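Long-range contact in beta-lactamase Mb2281c (Mycobacterium bovis, PDB 3I7J), which probably acts as a serine hydrolase of the beta-lactamase and penicillin-binding-protein family: residues M173-D186 / R196-N208. Residues are numbered along the deposited sequence; the frame is centred on the assembly and turned at random.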
loop_
_atom_site.group_PDB
_atom_site.type_symbol
_atom_site.label_atom_id
_atom_site.label_comp_id
_atom_site.label_asym_id
_atom_site.label_seq_id
_atom_site.Cartn_x
_atom_site.Cartn_y
_atom_site.Cartn_z
HETATM N N MSE A 173 -0.826 10.523 -12.999
HETATM C CA MSE A 173 -1.681 9.737 -12.128
HETATM C C MSE A 173 -0.883 9.378 -10.868
HETATM O O MSE A 173 -1.378 9.512 -9.746
HETATM C CB MSE A 173 -2.145 8.467 -12.851
HETATM C CG MSE A 173 -2.791 7.419 -11.941
HETATM SE SE MSE A 173 -4.330 8.078 -10.973
HETATM C CE MSE A 173 -5.712 7.577 -12.223
ATOM N N HIS A 174 0.362 8.949 -11.050
ATOM C CA HIS A 174 1.194 8.571 -9.906
ATOM C C HIS A 174 1.451 9.748 -8.979
ATOM O O HIS A 174 1.483 9.590 -7.754
ATOM C CB HIS A 174 2.529 7.975 -10.361
ATOM C CG HIS A 174 3.409 7.539 -9.228
ATOM N ND1 HIS A 174 4.440 8.314 -8.741
ATOM C CD2 HIS A 174 3.394 6.417 -8.470
ATOM C CE1 HIS A 174 5.024 7.689 -7.735
ATOM N NE2 HIS A 174 4.406 6.534 -7.550
ATOM N N ALA A 175 1.643 10.925 -9.562
ATOM C CA ALA A 175 1.866 12.123 -8.769
ATOM C C ALA A 175 0.596 12.385 -7.959
ATOM O O ALA A 175 0.653 12.720 -6.775
ATOM C CB ALA A 175 2.161 13.312 -9.679
ATOM N N ASP A 176 -0.550 12.218 -8.608
ATOM C CA ASP A 176 -1.836 12.428 -7.963
ATOM C C ASP A 176 -2.079 11.381 -6.869
ATOM O O ASP A 176 -2.530 11.710 -5.778
ATOM C CB ASP A 176 -2.955 12.374 -9.011
ATOM C CG ASP A 176 -4.329 12.670 -8.422
ATOM O OD1 ASP A 176 -5.225 13.099 -9.170
ATOM O OD2 ASP A 176 -4.519 12.467 -7.213
ATOM N N ALA A 177 -1.770 10.125 -7.173
ATOM C CA ALA A 177 -1.955 9.037 -6.230
ATOM C C ALA A 177 -1.052 9.188 -5.012
ATOM O O ALA A 177 -1.363 8.674 -3.943
ATOM C CB ALA A 177 -1.687 7.702 -6.915
ATOM N N THR A 178 0.076 9.871 -5.172
ATOM C CA THR A 178 0.994 10.067 -4.053
ATOM C C THR A 178 0.822 11.433 -3.391
ATOM O O THR A 178 1.687 11.888 -2.641
ATOM C CB THR A 178 2.468 9.886 -4.481
ATOM O OG1 THR A 178 2.753 10.722 -5.610
ATOM C CG2 THR A 178 2.731 8.430 -4.837
ATOM N N THR A 179 -0.299 12.086 -3.680
ATOM C CA THR A 179 -0.612 13.383 -3.090
ATOM C C THR A 179 -1.777 13.182 -2.133
ATOM O O THR A 179 -2.690 12.395 -2.407
ATOM C CB THR A 179 -1.035 14.412 -4.152
ATOM O OG1 THR A 179 0.062 14.660 -5.033
ATOM C CG2 THR A 179 -1.458 15.716 -3.492
ATOM N N VAL A 180 -1.753 13.898 -1.017
ATOM C CA VAL A 180 -2.817 13.762 -0.048
ATOM C C VAL A 180 -4.174 14.143 -0.637
ATOM O O VAL A 180 -4.355 15.210 -1.222
ATOM C CB VAL A 180 -2.527 14.593 1.242
ATOM C CG1 VAL A 180 -2.293 16.049 0.894
ATOM C CG2 VAL A 180 -3.691 14.448 2.224
ATOM N N GLN A 181 -5.113 13.220 -0.486
ATOM C CA GLN A 181 -6.471 13.361 -0.973
ATOM C C GLN A 181 -7.348 13.690 0.232
ATOM O O GLN A 181 -7.276 13.002 1.251
ATOM C CB GLN A 181 -6.903 12.033 -1.589
ATOM C CG GLN A 181 -5.976 11.531 -2.695
ATOM C CD GLN A 181 -6.095 12.365 -3.952
ATOM O OE1 GLN A 181 -7.196 12.697 -4.373
ATOM N NE2 GLN A 181 -4.966 12.695 -4.564
ATOM N N PHE A 182 -8.176 14.724 0.117
ATOM C CA PHE A 182 -9.031 15.138 1.232
ATOM C C PHE A 182 -8.113 15.484 2.415
ATOM O O PHE A 182 -8.154 14.843 3.462
ATOM C CB PHE A 182 -9.988 14.012 1.626
ATOM C CG PHE A 182 -10.884 13.552 0.510
ATOM C CD1 PHE A 182 -12.025 14.282 0.156
ATOM C CD2 PHE A 182 -10.586 12.385 -0.193
ATOM C CE1 PHE A 182 -12.860 13.855 -0.887
ATOM C CE2 PHE A 182 -11.404 11.943 -1.235
ATOM C CZ PHE A 182 -12.548 12.678 -1.588
ATOM N N PRO A 183 -7.260 16.505 2.251
ATOM C CA PRO A 183 -6.324 16.946 3.290
ATOM C C PRO A 183 -7.034 17.553 4.490
ATOM O O PRO A 183 -8.169 18.017 4.379
ATOM C CB PRO A 183 -5.478 17.981 2.558
ATOM C CG PRO A 183 -6.488 18.618 1.648
ATOM C CD PRO A 183 -7.173 17.389 1.073
ATOM N N GLY A 184 -6.357 17.546 5.635
ATOM C CA GLY A 184 -6.918 18.130 6.838
ATOM C C GLY A 184 -7.692 17.175 7.717
ATOM O O GLY A 184 -8.073 17.540 8.824
ATOM N N LEU A 185 -7.917 15.955 7.238
ATOM C CA LEU A 185 -8.667 14.970 8.006
ATOM C C LEU A 185 -7.822 14.202 9.025
ATOM O O LEU A 185 -6.743 13.689 8.709
ATOM C CB LEU A 185 -9.352 13.986 7.054
ATOM C CG LEU A 185 -10.331 14.587 6.038
ATOM C CD1 LEU A 185 -10.895 13.472 5.172
ATOM C CD2 LEU A 185 -11.466 15.327 6.762
ATOM N N ASP A 186 -8.331 14.132 10.252
ATOM C CA ASP A 186 -7.665 13.433 11.347
ATOM C C ASP A 186 -8.240 12.040 11.491
ATOM O O ASP A 186 -9.320 11.749 10.980
ATOM C CB ASP A 186 -7.871 14.179 12.666
ATOM C CG ASP A 186 -6.964 15.379 12.807
ATOM O OD1 ASP A 186 -6.213 15.691 11.859
ATOM O OD2 ASP A 186 -6.999 16.017 13.875
ATOM N N ARG A 196 -2.890 13.238 13.598
ATOM C CA ARG A 196 -3.400 14.542 13.171
ATOM C C ARG A 196 -2.375 15.286 12.324
ATOM O O ARG A 196 -1.461 15.905 12.854
ATOM C CB ARG A 196 -3.744 15.406 14.382
ATOM C CG ARG A 196 -4.725 14.785 15.360
ATOM C CD ARG A 196 -4.917 15.690 16.578
ATOM N NE ARG A 196 -5.744 15.054 17.599
ATOM C CZ ARG A 196 -7.012 14.714 17.413
ATOM N NH1 ARG A 196 -7.595 14.957 16.248
ATOM N NH2 ARG A 196 -7.688 14.108 18.382
ATOM N N PRO A 197 -2.526 15.252 10.992
ATOM C CA PRO A 197 -3.600 14.554 10.284
ATOM C C PRO A 197 -3.199 13.129 9.904
ATOM O O PRO A 197 -2.032 12.752 10.026
ATOM C CB PRO A 197 -3.809 15.432 9.057
ATOM C CG PRO A 197 -2.391 15.800 8.702
ATOM C CD PRO A 197 -1.748 16.092 10.059
ATOM N N ASN A 198 -4.166 12.338 9.448
ATOM C CA ASN A 198 -3.896 10.963 9.032
ATOM C C ASN A 198 -3.988 10.952 7.507
ATOM O O ASN A 198 -4.932 10.435 6.931
ATOM C CB ASN A 198 -4.916 9.992 9.653
ATOM C CG ASN A 198 -4.515 8.534 9.475
ATOM O OD1 ASN A 198 -3.347 8.229 9.266
ATOM N ND2 ASN A 198 -5.478 7.634 9.572
ATOM N N ASP A 199 -2.981 11.537 6.869
ATOM C CA ASP A 199 -2.922 11.655 5.412
ATOM C C ASP A 199 -2.924 10.354 4.635
ATOM O O ASP A 199 -2.268 9.376 5.006
ATOM C CB ASP A 199 -1.686 12.452 5.013
ATOM C CG ASP A 199 -1.800 13.918 5.369
ATOM O OD1 ASP A 199 -2.879 14.328 5.861
ATOM O OD2 ASP A 199 -0.810 14.650 5.147
ATOM N N TRP A 200 -3.658 10.360 3.531
ATOM C CA TRP A 200 -3.737 9.201 2.665
ATOM C C TRP A 200 -3.775 9.680 1.214
ATOM O O TRP A 200 -4.291 10.760 0.916
ATOM C CB TRP A 200 -4.990 8.384 3.003
ATOM C CG TRP A 200 -4.752 6.897 3.056
ATOM C CD1 TRP A 200 -4.669 6.041 1.995
ATOM C CD2 TRP A 200 -4.518 6.104 4.230
ATOM N NE1 TRP A 200 -4.395 4.765 2.433
ATOM C CE2 TRP A 200 -4.297 4.775 3.801
ATOM C CE3 TRP A 200 -4.472 6.389 5.605
ATOM C CZ2 TRP A 200 -4.031 3.729 4.698
ATOM C CZ3 TRP A 200 -4.208 5.346 6.496
ATOM C CH2 TRP A 200 -3.990 4.033 6.035
ATOM N N GLY A 201 -3.211 8.879 0.320
ATOM C CA GLY A 201 -3.207 9.225 -1.090
ATOM C C GLY A 201 -4.314 8.436 -1.755
ATOM O O GLY A 201 -5.355 8.210 -1.135
ATOM N N LEU A 202 -4.108 8.017 -3.000
ATOM C CA LEU A 202 -5.119 7.234 -3.704
ATOM C C LEU A 202 -4.873 5.746 -3.495
ATOM O O LEU A 202 -4.499 5.032 -4.427
ATOM C CB LEU A 202 -5.109 7.549 -5.206
ATOM C CG LEU A 202 -5.594 8.929 -5.657
ATOM C CD1 LEU A 202 -5.408 9.058 -7.168
ATOM C CD2 LEU A 202 -7.053 9.106 -5.286
ATOM N N GLY A 203 -5.072 5.281 -2.268
ATOM C CA GLY A 203 -4.875 3.871 -1.982
ATOM C C GLY A 203 -3.565 3.612 -1.264
ATOM O O GLY A 203 -3.366 2.550 -0.680
ATOM N N PHE A 204 -2.668 4.591 -1.316
ATOM C CA PHE A 204 -1.372 4.480 -0.662
ATOM C C PHE A 204 -1.377 5.357 0.593
ATOM O O PHE A 204 -1.823 6.507 0.544
ATOM C CB PHE A 204 -0.249 4.983 -1.581
ATOM C CG PHE A 204 -0.233 4.359 -2.959
ATOM C CD1 PHE A 204 -0.581 3.023 -3.151
ATOM C CD2 PHE A 204 0.213 5.098 -4.057
ATOM C CE1 PHE A 204 -0.480 2.431 -4.410
ATOM C CE2 PHE A 204 0.320 4.520 -5.318
ATOM C CZ PHE A 204 -0.027 3.181 -5.495
ATOM N N GLU A 205 -0.888 4.841 1.717
ATOM C CA GLU A 205 -0.841 5.678 2.909
ATOM C C GLU A 205 0.305 6.651 2.693
ATOM O O GLU A 205 1.279 6.327 2.013
ATOM C CB GLU A 205 -0.550 4.861 4.169
ATOM C CG GLU A 205 -0.804 5.648 5.453
ATOM C CD GLU A 205 0.114 5.236 6.602
ATOM O OE1 GLU A 205 0.417 4.030 6.739
ATOM O OE2 GLU A 205 0.521 6.126 7.377
ATOM N N ILE A 206 0.176 7.851 3.250
ATOM C CA ILE A 206 1.227 8.862 3.162
ATOM C C ILE A 206 1.668 9.134 4.601
ATOM O O ILE A 206 0.845 9.395 5.477
ATOM C CB ILE A 206 0.723 10.165 2.506
ATOM C CG1 ILE A 206 0.467 9.927 1.015
ATOM C CG2 ILE A 206 1.752 11.270 2.664
ATOM C CD1 ILE A 206 -0.069 11.173 0.279
ATOM N N ARG A 207 2.972 9.056 4.831
ATOM C CA ARG A 207 3.558 9.243 6.150
ATOM C C ARG A 207 3.353 10.612 6.763
ATOM O O ARG A 207 2.914 10.744 7.915
ATOM C CB ARG A 207 5.060 8.971 6.083
ATOM C CG ARG A 207 5.815 9.184 7.388
ATOM C CD ARG A 207 7.308 9.035 7.148
ATOM N NE ARG A 207 8.108 9.114 8.372
ATOM C CZ ARG A 207 8.335 10.233 9.053
ATOM N NH1 ARG A 207 7.823 11.386 8.643
ATOM N NH2 ARG A 207 9.086 10.199 10.142
ATOM N N ASN A 208 3.684 11.633 5.984
ATOM C CA ASN A 208 3.593 13.004 6.446
ATOM C C ASN A 208 4.535 13.038 7.642
ATOM O O ASN A 208 5.709 12.699 7.509
ATOM C CB ASN A 208 2.167 13.334 6.870
ATOM C CG ASN A 208 1.986 14.795 7.190
ATOM O OD1 ASN A 208 2.146 15.653 6.327
ATOM N ND2 ASN A 208 1.660 15.090 8.440
HETATM O O HOH W 1 -3.480 16.942 5.464
HETATM O O HOH W 2 -5.625 13.844 6.149
#
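Segments 173-186 and 196-208, the two arms flanking the small hairpin 187-189/193-195 of the beta-lactamase-like fold, run antiparallel, joined by three backbone hydrogen bonds: L202 N to A177 O, N198 N to L185 O, and Q181 N to W200 O (2.9 Å, N-H...O 177°), the last meeting W200 O almost along its C=O axis. L202, centre of an inverse gamma turn, directs its side chain at the end of helix 171-177: CB lies 3.8 Å from A177 CB, and CD1 meets D176 OD2 and the selenium of M173. The other branch, CD2, lies 3.6 Å from Q181 CD, where the bend at chi2 (-71°) lays the glutamine chain obliquely across the leucine; its OE1 accepts from R73 and its NE2 donates to T179 O. I206 reaches the loop with CD1, 3.5 Å from V180 N. D199 OD1 accepts from two waters; one accepts from G184 N, the other donates to L185 O, so both link the arms. At the hairpin end, D186 and R196 cross at about a right angle in a salt bridge: R196 NH1 meets D186 OD2 at 2.7 Å on its anti side, in the guanidinium plane but 24° out of the carboxylate plane.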